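Local coordinates for protein probable M18-family aminopeptidase 1 (Thermotoga maritima, PDB 2GLF) that probably acts as a zinc-dependent metallo-aminopeptidase of the M18 family, removing amino acids from the N-terminus of peptides, at residues V37-I40 / K41-D45; T216-D219 / F220-G223. All coordinates share one frame; numbering follows the deposited sequence.

Interaction 1. Residues V37-I40 / K41-D45; sequences VKEI and KRILD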
ATOM      1  N   VAL A  37      -6.261 -50.674  13.810  1.00 19.22           N
ATOM      2  CA  VAL A  37      -5.511 -51.692  14.531  1.00 19.47           C
ATOM      3  C   VAL A  37      -6.425 -52.879  14.822  1.00 19.85           C
ATOM      4  O   VAL A  37      -6.086 -54.020  14.506  1.00 19.37           O
ATOM      5  CB  VAL A  37      -4.923 -51.146  15.856  1.00 15.19           C
ATOM      6  CG1 VAL A  37      -4.511 -52.303  16.774  1.00 15.11           C
ATOM      7  CG2 VAL A  37      -3.704 -50.274  15.555  1.00 15.71           C
ATOM      8  N   LYS A  38      -7.589 -52.605  15.403  1.00 28.99           N
ATOM      9  CA  LYS A  38      -8.551 -53.658  15.725  1.00 30.23           C
ATOM     10  C   LYS A  38      -8.869 -54.520  14.507  1.00 30.79           C
ATOM     11  O   LYS A  38      -8.930 -55.747  14.598  1.00 30.85           O
ATOM     12  CB  LYS A  38      -9.856 -53.057  16.254  1.00 26.99           C
ATOM     13  CG  LYS A  38     -10.970 -54.077  16.368  1.00 28.39           C
ATOM     14  CD  LYS A  38     -12.328 -53.431  16.559  1.00 33.71           C
ATOM     15  CE  LYS A  38     -13.445 -54.442  16.327  1.00 38.37           C
ATOM     16  NZ  LYS A  38     -13.371 -55.050  14.962  1.00 38.83           N
ATOM     17  N   GLU A  39      -9.072 -53.870  13.369  1.00 27.72           N
ATOM     18  CA  GLU A  39      -9.401 -54.568  12.141  1.00 29.06           C
ATOM     19  C   GLU A  39      -8.204 -55.362  11.613  1.00 29.47           C
ATOM     20  O   GLU A  39      -8.367 -56.447  11.051  1.00 30.34           O
ATOM     21  CB  GLU A  39      -9.891 -53.555  11.106  1.00 46.99           C
ATOM     22  CG  GLU A  39     -10.564 -54.160   9.892  1.00 50.13           C
ATOM     23  CD  GLU A  39     -11.506 -55.291  10.245  1.00 54.97           C
ATOM     24  OE1 GLU A  39     -12.102 -55.260  11.347  1.00 56.20           O
ATOM     25  OE2 GLU A  39     -11.658 -56.208   9.412  1.00 54.61           O
ATOM     26  N   ILE A  40      -7.001 -54.827  11.807  1.00 27.62           N
ATOM     27  CA  ILE A  40      -5.785 -55.493  11.349  1.00 26.41           C
ATOM     28  C   ILE A  40      -5.473 -56.692  12.237  1.00 26.56           C
ATOM     29  O   ILE A  40      -5.036 -57.737  11.757  1.00 27.25           O
ATOM     30  CB  ILE A  40      -4.581 -54.513  11.347  1.00 19.90           C
ATOM     31  CG1 ILE A  40      -4.854 -53.378  10.361  1.00 20.17           C
ATOM     32  CG2 ILE A  40      -3.295 -55.234  10.928  1.00 17.69           C
ATOM     33  CD1 ILE A  40      -3.790 -52.301  10.364  1.00 19.81           C
ATOM     34  N   LYS A  41      -5.702 -56.544  13.536  1.00 21.42           N
ATOM     35  CA  LYS A  41      -5.444 -57.637  14.460  1.00 21.62           C
ATOM     36  C   LYS A  41      -6.373 -58.791  14.118  1.00 20.70           C
ATOM     37  O   LYS A  41      -5.928 -59.925  13.984  1.00 20.34           O
ATOM     38  CB  LYS A  41      -5.670 -57.198  15.908  1.00 32.74           C
ATOM     39  CG  LYS A  41      -5.339 -58.284  16.926  1.00 32.47           C
ATOM     40  CD  LYS A  41      -5.546 -57.813  18.361  1.00 33.72           C
ATOM     41  CE  LYS A  41      -5.166 -58.896  19.369  1.00 35.02           C
ATOM     42  NZ  LYS A  41      -5.989 -60.126  19.217  1.00 37.19           N
ATOM     43  N   ARG A  42      -7.663 -58.497  13.971  1.00 16.81           N
ATOM     44  CA  ARG A  42      -8.654 -59.513  13.627  1.00 16.59           C
ATOM     45  C   ARG A  42      -8.196 -60.299  12.407  1.00 16.65           C
ATOM     46  O   ARG A  42      -8.165 -61.527  12.428  1.00 16.91           O
ATOM     47  CB  ARG A  42     -10.008 -58.858  13.333  1.00 31.22           C
ATOM     48  CG  ARG A  42     -10.960 -59.736  12.539  1.00 30.45           C
ATOM     49  CD  ARG A  42     -12.186 -58.978  12.099  1.00 30.27           C
ATOM     50  NE  ARG A  42     -12.678 -59.468  10.816  1.00 35.12           N
ATOM     51  CZ  ARG A  42     -12.052 -59.281   9.657  1.00 37.88           C
ATOM     52  NH1 ARG A  42     -10.908 -58.611   9.618  1.00 40.63           N
ATOM     53  NH2 ARG A  42     -12.564 -59.764   8.532  1.00 38.67           N
ATOM     54  N   ILE A  43      -7.858 -59.580  11.341  1.00 17.92           N
ATOM     55  CA  ILE A  43      -7.382 -60.199  10.110  1.00 18.16           C
ATOM     56  C   ILE A  43      -6.175 -61.080  10.421  1.00 17.98           C
ATOM     57  O   ILE A  43      -6.036 -62.179   9.882  1.00 17.57           O
ATOM     58  CB  ILE A  43      -6.960 -59.125   9.085  1.00 28.40           C
ATOM     59  CG1 ILE A  43      -8.202 -58.425   8.538  1.00 28.33           C
ATOM     60  CG2 ILE A  43      -6.117 -59.749   7.972  1.00 26.87           C
ATOM     61  CD1 ILE A  43      -7.892 -57.272   7.622  1.00 28.80           C
ATOM     62  N   LEU A  44      -5.305 -60.583  11.295  1.00 29.88           N
ATOM     63  CA  LEU A  44      -4.115 -61.319  11.688  1.00 30.02           C
ATOM     64  C   LEU A  44      -4.444 -62.501  12.600  1.00 30.57           C
ATOM     65  O   LEU A  44      -3.722 -63.497  12.611  1.00 30.80           O
ATOM     66  CB  LEU A  44      -3.119 -60.390  12.391  1.00 14.07           C
ATOM     67  CG  LEU A  44      -2.374 -59.379  11.514  1.00 12.66           C
ATOM     68  CD1 LEU A  44      -1.454 -58.515  12.379  1.00 10.90           C
ATOM     69  CD2 LEU A  44      -1.573 -60.124  10.445  1.00 10.90           C
ATOM     70  N   ASP A  45      -5.519 -62.397  13.375  1.00 38.08           N
ATOM     71  CA  ASP A  45      -5.877 -63.495  14.252  1.00 38.75           C
ATOM     72  C   ASP A  45      -6.312 -64.676  13.408  1.00 40.03           C
ATOM     73  O   ASP A  45      -6.055 -65.822  13.768  1.00 41.42           O
ATOM     74  CB  ASP A  45      -6.942 -63.068  15.251  1.00 25.34           C
ATOM     75  CG  ASP A  45      -6.371 -62.179  16.339  1.00 25.23           C
ATOM     76  OD1 ASP A  45      -5.210 -62.415  16.735  1.00 26.53           O
ATOM     77  OD2 ASP A  45      -7.071 -61.257  16.802  1.00 24.56           O
TER
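Glu-39 and Arg-42, one helical turn apart, run side by side and point the same way, and their charged ends form a salt bridge. OE2 of Glu-39 lies 2.5 Å from NH1 of Arg-42, placed over one face of the guanidinium, and the carboxylate and guanidinium planes are inclined by only 30°. Both chains set out with CG opposite the backbone N; the bend of Glu-39 at chi2 (42°) then turns its carboxylate along the helix toward Arg-42. OE1 of Glu-39 has a salt bridge to Lys-29 and a long one, 3.8 Å, to NZ of Lys-38, which makes this a network. An alanine in place of Arg-42 would probably leave Glu-39 OE2 without its charged mate here and the carboxylate freer to turn. The backbone beneath is ordinary alpha-helix: over the last turns of helix 33-45, successive i to i+4 bonds run from Lys-41 N to Val-37 O, from Arg-42 N to Lys-38 O, from Ile-43 N to Glu-39 O and from Leu-44 N to Ile-40 O, with lengths of 2.7 to 3.2 Å. The same spacing sets Ile-40 and Leu-44 alongside each other on the buried side, methyl CG2 of Ile-40 lying 4.0 Å from CD1 of Leu-44. That apolar side rests on helix 248-263, Ile-40 and Ile-43 against Leu-258 and Ile-43 and Leu-44 against Leu-262, while Phe-26 of helix 13-29 touches Glu-39, Ile-40 and Ile-43. A second ion pair, i to i+4, joins Lys-41 to Asp-45: the lysine chain is extended until its last torsion, where it bends and brings NZ of Lys-41 to the syn lone pair of Asp-45 OD2 at 2.9 Å. Asp-45 OD1, for its part, hydrogen-bonds the hydroxyl of Tyr-65.

Interaction 2. Residues T216-D219 / F220-G223; sequences TEED and FVSG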
ATOM      1  N   THR A 216     -20.069 -39.172  32.815  1.00 31.65           N
ATOM      2  CA  THR A 216     -20.170 -37.860  33.430  1.00 30.89           C
ATOM      3  C   THR A 216     -19.272 -36.928  32.609  1.00 30.51           C
ATOM      4  O   THR A 216     -18.368 -37.384  31.911  1.00 29.00           O
ATOM      5  CB  THR A 216     -19.691 -37.904  34.898  1.00 40.26           C
ATOM      6  OG1 THR A 216     -19.853 -36.615  35.496  1.00 43.36           O
ATOM      7  CG2 THR A 216     -18.230 -38.311  34.976  1.00 40.78           C
ATOM      8  N   GLU A 217     -19.523 -35.629  32.687  1.00 14.55           N
ATOM      9  CA  GLU A 217     -18.747 -34.663  31.926  1.00 14.10           C
ATOM     10  C   GLU A 217     -17.243 -34.742  32.141  1.00 13.72           C
ATOM     11  O   GLU A 217     -16.472 -34.560  31.194  1.00 14.10           O
ATOM     12  CB  GLU A 217     -19.231 -33.253  32.234  1.00 15.46           C
ATOM     13  CG  GLU A 217     -18.528 -32.179  31.455  1.00 15.46           C
ATOM     14  CD  GLU A 217     -19.142 -30.823  31.691  1.00 18.80           C
ATOM     15  OE1 GLU A 217     -19.690 -30.610  32.797  1.00 17.99           O
ATOM     16  OE2 GLU A 217     -19.067 -29.970  30.780  1.00 20.39           O
ATOM     17  N   GLU A 218     -16.815 -35.011  33.371  1.00 18.75           N
ATOM     18  CA  GLU A 218     -15.380 -35.101  33.643  1.00 18.96           C
ATOM     19  C   GLU A 218     -14.717 -36.283  32.934  1.00 18.56           C
ATOM     20  O   GLU A 218     -13.488 -36.352  32.845  1.00 19.10           O
ATOM     21  CB  GLU A 218     -15.117 -35.189  35.144  1.00 32.00           C
ATOM     22  CG  GLU A 218     -13.640 -35.293  35.494  1.00 33.90           C
ATOM     23  CD  GLU A 218     -13.395 -35.346  36.986  1.00 36.67           C
ATOM     24  OE1 GLU A 218     -12.362 -35.919  37.396  1.00 38.61           O
ATOM     25  OE2 GLU A 218     -14.228 -34.809  37.748  1.00 33.93           O
ATOM     26  N   ASP A 219     -15.533 -37.195  32.412  1.00 16.37           N
ATOM     27  CA  ASP A 219     -15.022 -38.369  31.714  1.00 15.83           C
ATOM     28  C   ASP A 219     -14.454 -38.058  30.341  1.00 15.50           C
ATOM     29  O   ASP A 219     -13.699 -38.860  29.794  1.00 16.29           O
ATOM     30  CB  ASP A 219     -16.111 -39.436  31.593  1.00 32.95           C
ATOM     31  CG  ASP A 219     -16.428 -40.095  32.919  1.00 36.69           C
ATOM     32  OD1 ASP A 219     -17.374 -40.905  32.970  1.00 40.85           O
ATOM     33  OD2 ASP A 219     -15.731 -39.805  33.914  1.00 41.53           O
ATOM     34  N   PHE A 220     -14.814 -36.913  29.770  1.00 18.39           N
ATOM     35  CA  PHE A 220     -14.278 -36.547  28.459  1.00 16.79           C
ATOM     36  C   PHE A 220     -12.786 -36.295  28.571  1.00 16.14           C
ATOM     37  O   PHE A 220     -12.043 -36.536  27.624  1.00 16.50           O
ATOM     38  CB  PHE A 220     -14.958 -35.295  27.902  1.00  5.29           C
ATOM     39  CG  PHE A 220     -16.323 -35.546  27.343  1.00  5.29           C
ATOM     40  CD1 PHE A 220     -17.451 -35.011  27.953  1.00  5.29           C
ATOM     41  CD2 PHE A 220     -16.486 -36.325  26.199  1.00  5.29           C
ATOM     42  CE1 PHE A 220     -18.723 -35.251  27.429  1.00  5.29           C
ATOM     43  CE2 PHE A 220     -17.753 -36.568  25.671  1.00  5.29           C
ATOM     44  CZ  PHE A 220     -18.872 -36.032  26.284  1.00  5.29           C
ATOM     45  N   VAL A 221     -12.352 -35.811  29.733  1.00  6.90           N
ATOM     46  CA  VAL A 221     -10.941 -35.532  29.963  1.00  6.90           C
ATOM     47  C   VAL A 221     -10.153 -36.801  29.687  1.00  6.90           C
ATOM     48  O   VAL A 221      -9.356 -36.863  28.750  1.00  6.90           O
ATOM     49  CB  VAL A 221     -10.681 -35.109  31.414  1.00 15.78           C
ATOM     50  CG1 VAL A 221      -9.216 -34.760  31.591  1.00 15.78           C
ATOM     51  CG2 VAL A 221     -11.559 -33.923  31.784  1.00 15.78           C
ATOM     52  N   SER A 222     -10.391 -37.813  30.514  1.00 12.80           N
ATOM     53  CA  SER A 222      -9.737 -39.107  30.372  1.00 12.80           C
ATOM     54  C   SER A 222     -10.399 -39.826  29.212  1.00 12.82           C
ATOM     55  O   SER A 222     -10.943 -40.923  29.368  1.00 13.90           O
ATOM     56  CB  SER A 222      -9.901 -39.926  31.653  1.00 14.53           C
ATOM     57  OG  SER A 222     -11.271 -40.039  32.014  1.00 14.33           O
ATOM     58  N   GLY A 223     -10.366 -39.191  28.048  1.00 23.74           N
ATOM     59  CA  GLY A 223     -10.972 -39.786  26.874  1.00 24.09           C
ATOM     60  C   GLY A 223     -10.421 -39.225  25.579  1.00 24.15           C
ATOM     61  O   GLY A 223      -9.799 -38.161  25.561  1.00 25.31           O
TER
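In the connection from helix 200-213 to strand 223-229, Phe-220 folds back on Glu-217 in a run of tight i to i+3 turns. The N-H of Phe-220 reaches Glu-217 O at 3.2 Å; the bond is nearly straight (166°), but the donor sits above the carbonyl plane. Glu-217 O also lies at the edge of the phenyl ring, 3.4 Å from CD1 of Phe-220. With CG opposite its own carbonyl carbon (chi1 -77°), the ring also touches Leu-209 and Pro-104, joining the loop to helix 200-213 and strand 97-108. At the start of the run Asp-219 N bonds Thr-216 O at 2.9 Å, and in return Thr-216 N donates to Asp-219 OD1 at 3.2 Å, meeting it from above the carboxylate plane. A weak bond of 3.4 Å from Val-221 N to Glu-218 O follows, and an inverse gamma turn centred on Ser-222 leads into the strand. Ser-222 OG hydrogen-bonds Phe-139 O. The carboxylates of Glu-218 and Asp-219 face a subunit interface: Arg-377 of the second subunit forms salt bridges with Asp-219 OD2 and Glu-218 OE1, and Asn-381 of that subunit also hydrogen-bonds Glu-218 OE1.

How the interactions relate
Interactions 1 and 2 do not touch: their centres are 28 Å apart and their nearest atoms about 16 Å. Interaction 1 packs against a helix that carries a metal ligand: helix 248-263 holds Asp-249, which binds manganese in both sites, with His-92 and Asp-326 in one and with Glu-279 and His-425 in the other. The side chain of Ile-40 is about 10 Å from that of His-92. Interaction 2 lies away from these sites, its centre 27 Å from the centre of the chain against 15 Å for interaction 1, where the loop runs into a strand of the six-stranded antiparallel sheet. It meets the second subunit, whereas no other chain of the assembly touches residues 37-45.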